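PDB 4WCJ: polysaccharide deacetylase from Ammonifex degensii, which probably removes N-acetyl groups from poly-beta-1,6-N-acetyl-D-glucosamine, as a zinc-binding deacetylase of carbohydrate esterase family 4. Local coordinates for residues A[122-127]-A[156-161]; A[38-43]-A[91-96]. All coordinates share one frame; numbering follows the deposited sequence.

Interaction 1 of 2, residues A[122-127]-A[156-161]. With ZN (zinc ion), chain B.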
ATOM      1  N   PHE A 122       3.738  -0.122  -2.575  1.00 24.83           N
ATOM      2  CA  PHE A 122       3.271  -1.042  -3.603  1.00 25.64           C
ATOM      3  C   PHE A 122       3.566  -0.478  -4.988  1.00 24.24           C
ATOM      4  O   PHE A 122       2.908   0.457  -5.418  1.00 27.40           O
ATOM      5  CB  PHE A 122       1.767  -1.291  -3.461  1.00 25.72           C
ATOM      6  CG  PHE A 122       1.369  -1.966  -2.171  1.00 28.66           C
ATOM      7  CD1 PHE A 122       1.459  -3.346  -2.035  1.00 26.79           C
ATOM      8  CD2 PHE A 122       0.879  -1.225  -1.102  1.00 28.50           C
ATOM      9  CE1 PHE A 122       1.065  -3.964  -0.855  1.00 26.34           C
ATOM     10  CE2 PHE A 122       0.490  -1.843   0.081  1.00 30.16           C
ATOM     11  CZ  PHE A 122       0.583  -3.212   0.200  1.00 29.70           C
ATOM     12  N   VAL A 123       4.540  -1.043  -5.690  1.00 23.65           N
ATOM     13  CA  VAL A 123       4.913  -0.486  -6.980  1.00 23.90           C
ATOM     14  C   VAL A 123       4.410  -1.288  -8.180  1.00 25.21           C
ATOM     15  O   VAL A 123       4.294  -2.514  -8.135  1.00 26.43           O
ATOM     16  CB  VAL A 123       6.444  -0.319  -7.083  1.00 24.15           C
ATOM     17  CG1 VAL A 123       6.957   0.517  -5.906  1.00 27.36           C
ATOM     18  CG2 VAL A 123       7.180  -1.671  -7.106  1.00 25.06           C
ATOM     19  N   ILE A 124       4.078  -0.559  -9.236  1.00 22.69           N
ATOM     20  CA  ILE A 124       3.804  -1.134 -10.544  1.00 21.00           C
ATOM     21  C   ILE A 124       5.160  -1.442 -11.155  1.00 24.61           C
ATOM     22  O   ILE A 124       5.804  -0.571 -11.744  1.00 23.47           O
ATOM     23  CB  ILE A 124       3.021  -0.187 -11.445  1.00 27.05           C
ATOM     24  CG1 ILE A 124       1.784   0.337 -10.715  1.00 27.98           C
ATOM     25  CG2 ILE A 124       2.622  -0.907 -12.720  1.00 29.02           C
ATOM     26  CD1 ILE A 124       1.148   1.506 -11.385  1.00 25.27           C
ATOM     27  N   ALA A 125       5.617  -2.680 -10.985  1.00 25.44           N
ATOM     28  CA  ALA A 125       7.030  -2.985 -11.200  1.00 25.44           C
ATOM     29  C   ALA A 125       7.482  -2.687 -12.620  1.00 25.92           C
ATOM     30  O   ALA A 125       8.630  -2.304 -12.828  1.00 28.36           O
ATOM     31  CB  ALA A 125       7.325  -4.457 -10.836  1.00 26.32           C
ATOM     32  N   GLY A 126       6.584  -2.847 -13.592  1.00 24.85           N
ATOM     33  CA  GLY A 126       6.912  -2.593 -14.981  1.00 26.00           C
ATOM     34  C   GLY A 126       6.910  -1.126 -15.389  1.00 29.16           C
ATOM     35  O   GLY A 126       7.306  -0.795 -16.506  1.00 31.85           O
ATOM     36  N   GLN A 127       6.462  -0.249 -14.493  1.00 28.41           N
ATOM     37  CA  GLN A 127       6.425   1.190 -14.784  1.00 26.01           C
ATOM     38  C   GLN A 127       7.468   1.963 -13.984  1.00 26.21           C
ATOM     39  O   GLN A 127       7.615   3.175 -14.147  1.00 27.54           O
ATOM     40  CB  GLN A 127       5.029   1.772 -14.510  1.00 26.30           C
ATOM     41  CG  GLN A 127       3.945   1.270 -15.443  1.00 27.98           C
ATOM     42  CD  GLN A 127       4.226   1.611 -16.895  1.00 30.27           C
ATOM     43  OE1 GLN A 127       4.890   2.612 -17.196  1.00 32.51           O
ATOM     44  NE2 GLN A 127       3.708   0.790 -17.807  1.00 31.97           N
ATOM     45  N   LEU A 156       3.983  -5.579  -4.397  1.00 29.36           N
ATOM     46  CA  LEU A 156       3.651  -5.557  -5.824  1.00 26.25           C
ATOM     47  C   LEU A 156       2.240  -4.997  -6.073  1.00 28.84           C
ATOM     48  O   LEU A 156       1.297  -5.311  -5.348  1.00 29.87           O
ATOM     49  CB  LEU A 156       3.785  -6.969  -6.412  1.00 28.62           C
ATOM     50  CG  LEU A 156       3.584  -7.136  -7.926  1.00 27.67           C
ATOM     51  CD1 LEU A 156       4.667  -6.429  -8.730  1.00 27.37           C
ATOM     52  CD2 LEU A 156       3.519  -8.618  -8.299  1.00 27.70           C
ATOM     53  N   HIS A 157       2.128  -4.173  -7.113  1.00 28.72           N
ATOM     54  CA  HIS A 157       0.894  -3.497  -7.512  1.00 27.57           C
ATOM     55  C   HIS A 157       0.661  -3.865  -8.983  1.00 29.57           C
ATOM     56  O   HIS A 157       0.424  -3.006  -9.819  1.00 28.90           O
ATOM     57  CB  HIS A 157       1.045  -1.977  -7.309  1.00 24.61           C
ATOM     58  CG  HIS A 157      -0.243  -1.211  -7.203  1.00 26.86           C
ATOM     59  ND1 HIS A 157      -1.358  -1.688  -6.545  1.00 28.91           N
ATOM     60  CD2 HIS A 157      -0.572   0.032  -7.638  1.00 28.17           C
ATOM     61  CE1 HIS A 157      -2.320  -0.786  -6.596  1.00 29.42           C
ATOM     62  NE2 HIS A 157      -1.868   0.271  -7.251  1.00 26.68           N
ATOM     63  N   THR A 158       0.723  -5.172  -9.259  1.00 30.14           N
ATOM     64  CA  THR A 158       0.911  -5.768 -10.602  1.00 30.59           C
ATOM     65  C   THR A 158       2.247  -5.368 -11.229  1.00 31.27           C
ATOM     66  O   THR A 158       2.914  -4.435 -10.766  1.00 29.37           O
ATOM     67  CB  THR A 158      -0.230  -5.420 -11.629  1.00 35.38           C
ATOM     68  OG1 THR A 158      -0.056  -4.093 -12.150  1.00 31.51           O
ATOM     69  CG2 THR A 158      -1.603  -5.574 -11.011  1.00 37.02           C
ATOM     70  N   TYR A 159       2.648  -6.102 -12.268  1.00 33.96           N
ATOM     71  CA  TYR A 159       3.780  -5.687 -13.103  1.00 34.15           C
ATOM     72  C   TYR A 159       3.367  -4.579 -14.077  1.00 33.00           C
ATOM     73  O   TYR A 159       3.966  -3.495 -14.112  1.00 33.79           O
ATOM     74  CB  TYR A 159       4.352  -6.875 -13.892  1.00 32.95           C
ATOM     75  CG  TYR A 159       5.532  -6.495 -14.769  1.00 33.50           C
ATOM     76  CD1 TYR A 159       6.817  -6.434 -14.246  1.00 32.46           C
ATOM     77  CD2 TYR A 159       5.360  -6.190 -16.113  1.00 36.67           C
ATOM     78  CE1 TYR A 159       7.894  -6.079 -15.039  1.00 35.32           C
ATOM     79  CE2 TYR A 159       6.438  -5.835 -16.913  1.00 39.40           C
ATOM     80  CZ  TYR A 159       7.699  -5.780 -16.363  1.00 38.70           C
ATOM     81  OH  TYR A 159       8.775  -5.427 -17.145  1.00 44.85           O
ATOM     82  N   ASP A 160       2.358  -4.858 -14.890  1.00 34.85           N
ATOM     83  CA  ASP A 160       1.847  -3.850 -15.821  1.00 32.74           C
ATOM     84  C   ASP A 160       0.399  -4.150 -16.196  1.00 36.20           C
ATOM     85  O   ASP A 160       0.061  -4.337 -17.373  1.00 40.25           O
ATOM     86  CB  ASP A 160       2.734  -3.775 -17.067  1.00 37.01           C
ATOM     87  CG  ASP A 160       2.383  -2.602 -17.976  1.00 42.36           C
ATOM     88  OD1 ASP A 160       1.837  -1.588 -17.482  1.00 42.49           O
ATOM     89  OD2 ASP A 160       2.654  -2.703 -19.191  1.00 47.08           O
ATOM     90  N   LEU A 161      -0.462  -4.187 -15.186  1.00 33.11           N
ATOM     91  CA  LEU A 161      -1.881  -4.442 -15.403  1.00 34.64           C
ATOM     92  C   LEU A 161      -2.740  -3.412 -14.673  1.00 34.05           C
ATOM     93  O   LEU A 161      -3.891  -3.677 -14.341  1.00 35.36           O
ATOM     94  CB  LEU A 161      -2.255  -5.865 -14.952  1.00 40.57           C
ATOM     95  CG  LEU A 161      -2.062  -6.983 -15.975  1.00 42.43           C
ATOM     96  CD1 LEU A 161      -2.596  -8.306 -15.444  1.00 39.94           C
ATOM     97  CD2 LEU A 161      -2.746  -6.640 -17.295  1.00 46.69           C
TER
HETATM   98 ZN    ZN B 301      -2.697   2.114  -7.957  1.00 31.88          ZN
HETATM   99  O   HOH W   1      -3.521   4.172  -8.289  1.00 42.55           O
HETATM  100  O   HOH W   2      -3.877   2.568  -6.030  1.00 31.86           O
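His157 N donates to Val123 O (2.9 Å), coming from above the plane of that carbonyl; Ala125 N reaches Thr158 O within the carbonyl plane; and Gly126 N meets Tyr159 O at 2.7 Å. The first of these backbone hydrogen bonds belongs to the parallel pairing of strands 119-123 and 152-156, at the Val123-Leu156 bridge, while the other two lie past the strands, in the loops beyond their C-terminal ends. In the beta/alpha barrel of family 4 carbohydrate esterases these ends bear the metal site, and here His157 binds zinc through NE2 at 2.1 Å, together with Asp99, His162 and two waters. ND1 is hydrogen-bonded to Ala205 O, so the zinc on one ring nitrogen and this bond on the other together fix the turn of the imidazole.

The apolar contacts lie around these bonds. Ile124 CG1 packs 3.9 Å from His157 CD2, and Ala125 CB touches both Leu156 CD1 and Tyr159 CD1. Gly126 CA lies over the centre of one face of the Tyr159 ring, a CH-pi contact 3.6 Å from the centroid. Replacing Tyr159 by an alanine would probably leave Gly126 CA without its aromatic platform and uncover one flank of Ala125.

Between side chains, Gln127 NE2 donates at 3.0 Å to Asp160 OD1, from above the carboxylate plane; the same oxygen is also hydrogen-bonded to Tyr163 OH.

Interaction 2 of 2, residues A[38-43]-A[91-96]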
ATOM      1  N   VAL A  38      -5.427   0.118  11.490  1.00 46.09           N
ATOM      2  CA  VAL A  38      -5.883   0.853  10.313  1.00 45.21           C
ATOM      3  C   VAL A  38      -4.711   1.037   9.358  1.00 46.06           C
ATOM      4  O   VAL A  38      -3.611   1.388   9.774  1.00 46.05           O
ATOM      5  CB  VAL A  38      -6.504   2.225  10.691  1.00 45.46           C
ATOM      6  CG1 VAL A  38      -6.533   3.168   9.495  1.00 43.40           C
ATOM      7  CG2 VAL A  38      -7.899   2.027  11.264  1.00 49.16           C
ATOM      8  N   VAL A  39      -4.942   0.764   8.080  1.00 41.42           N
ATOM      9  CA  VAL A  39      -3.889   0.866   7.085  1.00 39.48           C
ATOM     10  C   VAL A  39      -4.220   1.989   6.107  1.00 41.97           C
ATOM     11  O   VAL A  39      -5.250   1.950   5.438  1.00 41.24           O
ATOM     12  CB  VAL A  39      -3.700  -0.471   6.336  1.00 36.51           C
ATOM     13  CG1 VAL A  39      -2.547  -0.380   5.360  1.00 33.93           C
ATOM     14  CG2 VAL A  39      -3.440  -1.598   7.330  1.00 37.93           C
ATOM     15  N   LEU A  40      -3.351   2.997   6.037  1.00 42.46           N
ATOM     16  CA  LEU A  40      -3.607   4.154   5.179  1.00 40.67           C
ATOM     17  C   LEU A  40      -3.046   3.932   3.783  1.00 37.50           C
ATOM     18  O   LEU A  40      -1.959   3.379   3.626  1.00 33.14           O
ATOM     19  CB  LEU A  40      -3.005   5.421   5.788  1.00 39.93           C
ATOM     20  CG  LEU A  40      -3.360   5.709   7.247  1.00 40.44           C
ATOM     21  CD1 LEU A  40      -2.653   6.969   7.739  1.00 36.16           C
ATOM     22  CD2 LEU A  40      -4.855   5.824   7.429  1.00 42.75           C
ATOM     23  N   CYS A  41      -3.805   4.345   2.773  1.00 38.24           N
ATOM     24  CA  CYS A  41      -3.353   4.284   1.393  1.00 35.54           C
ATOM     25  C   CYS A  41      -3.202   5.688   0.812  1.00 33.72           C
ATOM     26  O   CYS A  41      -4.191   6.397   0.589  1.00 33.15           O
ATOM     27  CB  CYS A  41      -4.313   3.462   0.533  1.00 36.30           C
ATOM     28  SG  CYS A  41      -3.877   3.445  -1.225  1.00 34.04           S
ATOM     29  N   TYR A  42      -1.951   6.076   0.585  1.00 31.72           N
ATOM     30  CA  TYR A  42      -1.596   7.319  -0.094  1.00 31.96           C
ATOM     31  C   TYR A  42      -1.114   7.021  -1.514  1.00 30.79           C
ATOM     32  O   TYR A  42      -0.807   5.869  -1.844  1.00 28.69           O
ATOM     33  CB  TYR A  42      -0.495   8.071   0.661  1.00 30.76           C
ATOM     34  CG  TYR A  42      -0.833   8.551   2.052  1.00 31.89           C
ATOM     35  CD1 TYR A  42      -1.429   9.794   2.253  1.00 34.84           C
ATOM     36  CD2 TYR A  42      -0.525   7.781   3.167  1.00 31.16           C
ATOM     37  CE1 TYR A  42      -1.726  10.248   3.528  1.00 36.82           C
ATOM     38  CE2 TYR A  42      -0.824   8.224   4.447  1.00 33.97           C
ATOM     39  CZ  TYR A  42      -1.419   9.461   4.621  1.00 37.33           C
ATOM     40  OH  TYR A  42      -1.714   9.910   5.888  1.00 40.21           O
ATOM     41  N   HIS A  43      -1.069   8.046  -2.362  1.00 35.16           N
ATOM     42  CA  HIS A  43      -0.511   7.901  -3.704  1.00 29.87           C
ATOM     43  C   HIS A  43       0.608   8.901  -3.936  1.00 33.59           C
ATOM     44  O   HIS A  43       1.777   8.536  -4.073  1.00 33.31           O
ATOM     45  CB  HIS A  43      -1.598   8.079  -4.767  1.00 29.91           C
ATOM     46  CG  HIS A  43      -2.515   6.904  -4.881  1.00 40.16           C
ATOM     47  ND1 HIS A  43      -3.613   6.736  -4.067  1.00 40.09           N
ATOM     48  CD2 HIS A  43      -2.487   5.829  -5.704  1.00 38.13           C
ATOM     49  CE1 HIS A  43      -4.224   5.607  -4.385  1.00 38.41           C
ATOM     50  NE2 HIS A  43      -3.563   5.040  -5.377  1.00 37.14           N
ATOM     51  N   LYS A  91      -4.120   0.608  19.518  1.00 63.56           N
ATOM     52  CA  LYS A  91      -4.422   1.294  18.264  1.00 67.53           C
ATOM     53  C   LYS A  91      -3.227   1.322  17.293  1.00 65.22           C
ATOM     54  O   LYS A  91      -2.260   2.041  17.534  1.00 58.12           O
ATOM     55  CB  LYS A  91      -4.858   2.725  18.581  1.00 68.38           C
ATOM     56  CG  LYS A  91      -5.807   3.332  17.601  1.00 67.62           C
ATOM     57  CD  LYS A  91      -7.242   3.285  18.114  1.00 71.15           C
ATOM     58  CE  LYS A  91      -7.563   4.497  18.974  1.00 74.22           C
ATOM     59  NZ  LYS A  91      -9.031   4.636  19.205  1.00 75.63           N
ATOM     60  N   LEU A  92      -3.312   0.577  16.191  1.00 61.88           N
ATOM     61  CA  LEU A  92      -2.176   0.424  15.269  1.00 59.17           C
ATOM     62  C   LEU A  92      -2.428   1.050  13.895  1.00 54.74           C
ATOM     63  O   LEU A  92      -3.564   1.080  13.424  1.00 51.06           O
ATOM     64  CB  LEU A  92      -1.845  -1.059  15.094  1.00 54.37           C
ATOM     65  CG  LEU A  92      -1.916  -1.900  16.370  1.00 57.45           C
ATOM     66  CD1 LEU A  92      -1.689  -3.361  16.054  1.00 57.52           C
ATOM     67  CD2 LEU A  92      -0.911  -1.411  17.401  1.00 59.01           C
ATOM     68  N   VAL A  93      -1.368   1.541  13.252  1.00 49.25           N
ATOM     69  CA  VAL A  93      -1.471   2.090  11.898  1.00 47.49           C
ATOM     70  C   VAL A  93      -0.282   1.702  11.022  1.00 47.57           C
ATOM     71  O   VAL A  93       0.866   1.799  11.444  1.00 47.89           O
ATOM     72  CB  VAL A  93      -1.594   3.634  11.910  1.00 47.70           C
ATOM     73  CG1 VAL A  93      -1.390   4.212  10.514  1.00 47.78           C
ATOM     74  CG2 VAL A  93      -2.947   4.053  12.443  1.00 47.48           C
ATOM     75  N   LEU A  94      -0.580   1.255   9.804  1.00 42.27           N
ATOM     76  CA  LEU A  94       0.424   1.027   8.772  1.00 43.14           C
ATOM     77  C   LEU A  94       0.274   2.056   7.653  1.00 41.85           C
ATOM     78  O   LEU A  94      -0.823   2.245   7.108  1.00 39.53           O
ATOM     79  CB  LEU A  94       0.302  -0.385   8.200  1.00 39.61           C
ATOM     80  CG  LEU A  94       1.232  -0.731   7.031  1.00 37.22           C
ATOM     81  CD1 LEU A  94       2.693  -0.548   7.421  1.00 41.25           C
ATOM     82  CD2 LEU A  94       0.993  -2.149   6.557  1.00 37.69           C
ATOM     83  N   VAL A  95       1.371   2.723   7.317  1.00 38.70           N
ATOM     84  CA  VAL A  95       1.394   3.650   6.191  1.00 35.90           C
ATOM     85  C   VAL A  95       1.732   2.901   4.904  1.00 33.91           C
ATOM     86  O   VAL A  95       2.711   2.154   4.857  1.00 35.26           O
ATOM     87  CB  VAL A  95       2.421   4.786   6.413  1.00 36.50           C
ATOM     88  CG1 VAL A  95       2.492   5.693   5.193  1.00 33.63           C
ATOM     89  CG2 VAL A  95       2.074   5.577   7.662  1.00 38.53           C
ATOM     90  N   THR A  96       0.902   3.070   3.874  1.00 34.68           N
ATOM     91  CA  THR A  96       1.199   2.495   2.562  1.00 32.09           C
ATOM     92  C   THR A  96       1.018   3.510   1.429  1.00 28.12           C
ATOM     93  O   THR A  96       0.203   4.445   1.519  1.00 29.53           O
ATOM     94  CB  THR A  96       0.322   1.241   2.251  1.00 29.40           C
ATOM     95  OG1 THR A  96      -0.996   1.641   1.841  1.00 30.86           O
ATOM     96  CG2 THR A  96       0.250   0.308   3.451  1.00 30.33           C
TER
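Val39 and Leu94 lie side by side and point the same way, with CB of Leu94 4.0 Å from CG1 of Val39. On the same face, further along, Val39 meets Thr96 at about a right angle; its CG1 presses against Thr96 CG2 at 3.5 Å, tighter than ordinary van der Waals contact. The Thr96 side chain is turned so that OG1 stands between the backbone N and the carbonyl carbon (chi1 79°), which brings the hydroxyl to Leu40 O at 2.7 Å. Thr96 N binds the same oxygen from the opposite face of the carbonyl plane, so one residue grips this acceptor twice. Arg245 NH1 is a further partner of OG1.

These residues belong to neighbouring parallel strands, 36-42 and 91-99, of the beta/alpha barrel; the segments 38-42 and 91-96 run at 23° to each other. The ladder is regular: Leu94 N donates to Val38 O, Leu40 N to Leu94 O almost in line with the carbonyl bond, and Tyr42 N to Thr96 O with a nearly straight N-H...O angle of 177°.

The other face carries Val38, Leu40, Val93 and Val95. Leu40 slants across Val93, its CG 4.1 Å from Val93 CG1, and Trp259 and Val256 of helix 253-261 cover this side. Beyond them, the side chains of Tyr42 and Val95 cross at a slant, Tyr42 CD2 lying 4.2 Å from Val95 CG1, while Thr96 O lies at the edge of the Tyr42 ring. Phe58 stacks edge-to-face with that ring, and Gln61 OE1 is hydrogen-bonded to its hydroxyl.

Interactions 1 and 2 belong to one parallel sheet: strand 119-123, whose end forms the start of 122-127, is the neighbour of strand 91-99, which supplies 91-96. Their centres are 20 Å apart, yet they touch where Phe122 CE2 packs against Thr96 CB at 3.8 Å. Strand 91-99 also joins both to the zinc site, for Asp99 at its C-terminal end binds the metal along with His157 of interaction 1. Interaction 2 holds none of the zinc ligands, but it comes near: measured between nearest atoms, the side chain of Cys41 is about 7 Å from the zinc and about 7 Å from the side chain of His157. Along the chain, interaction 2 is complete before interaction 1 begins.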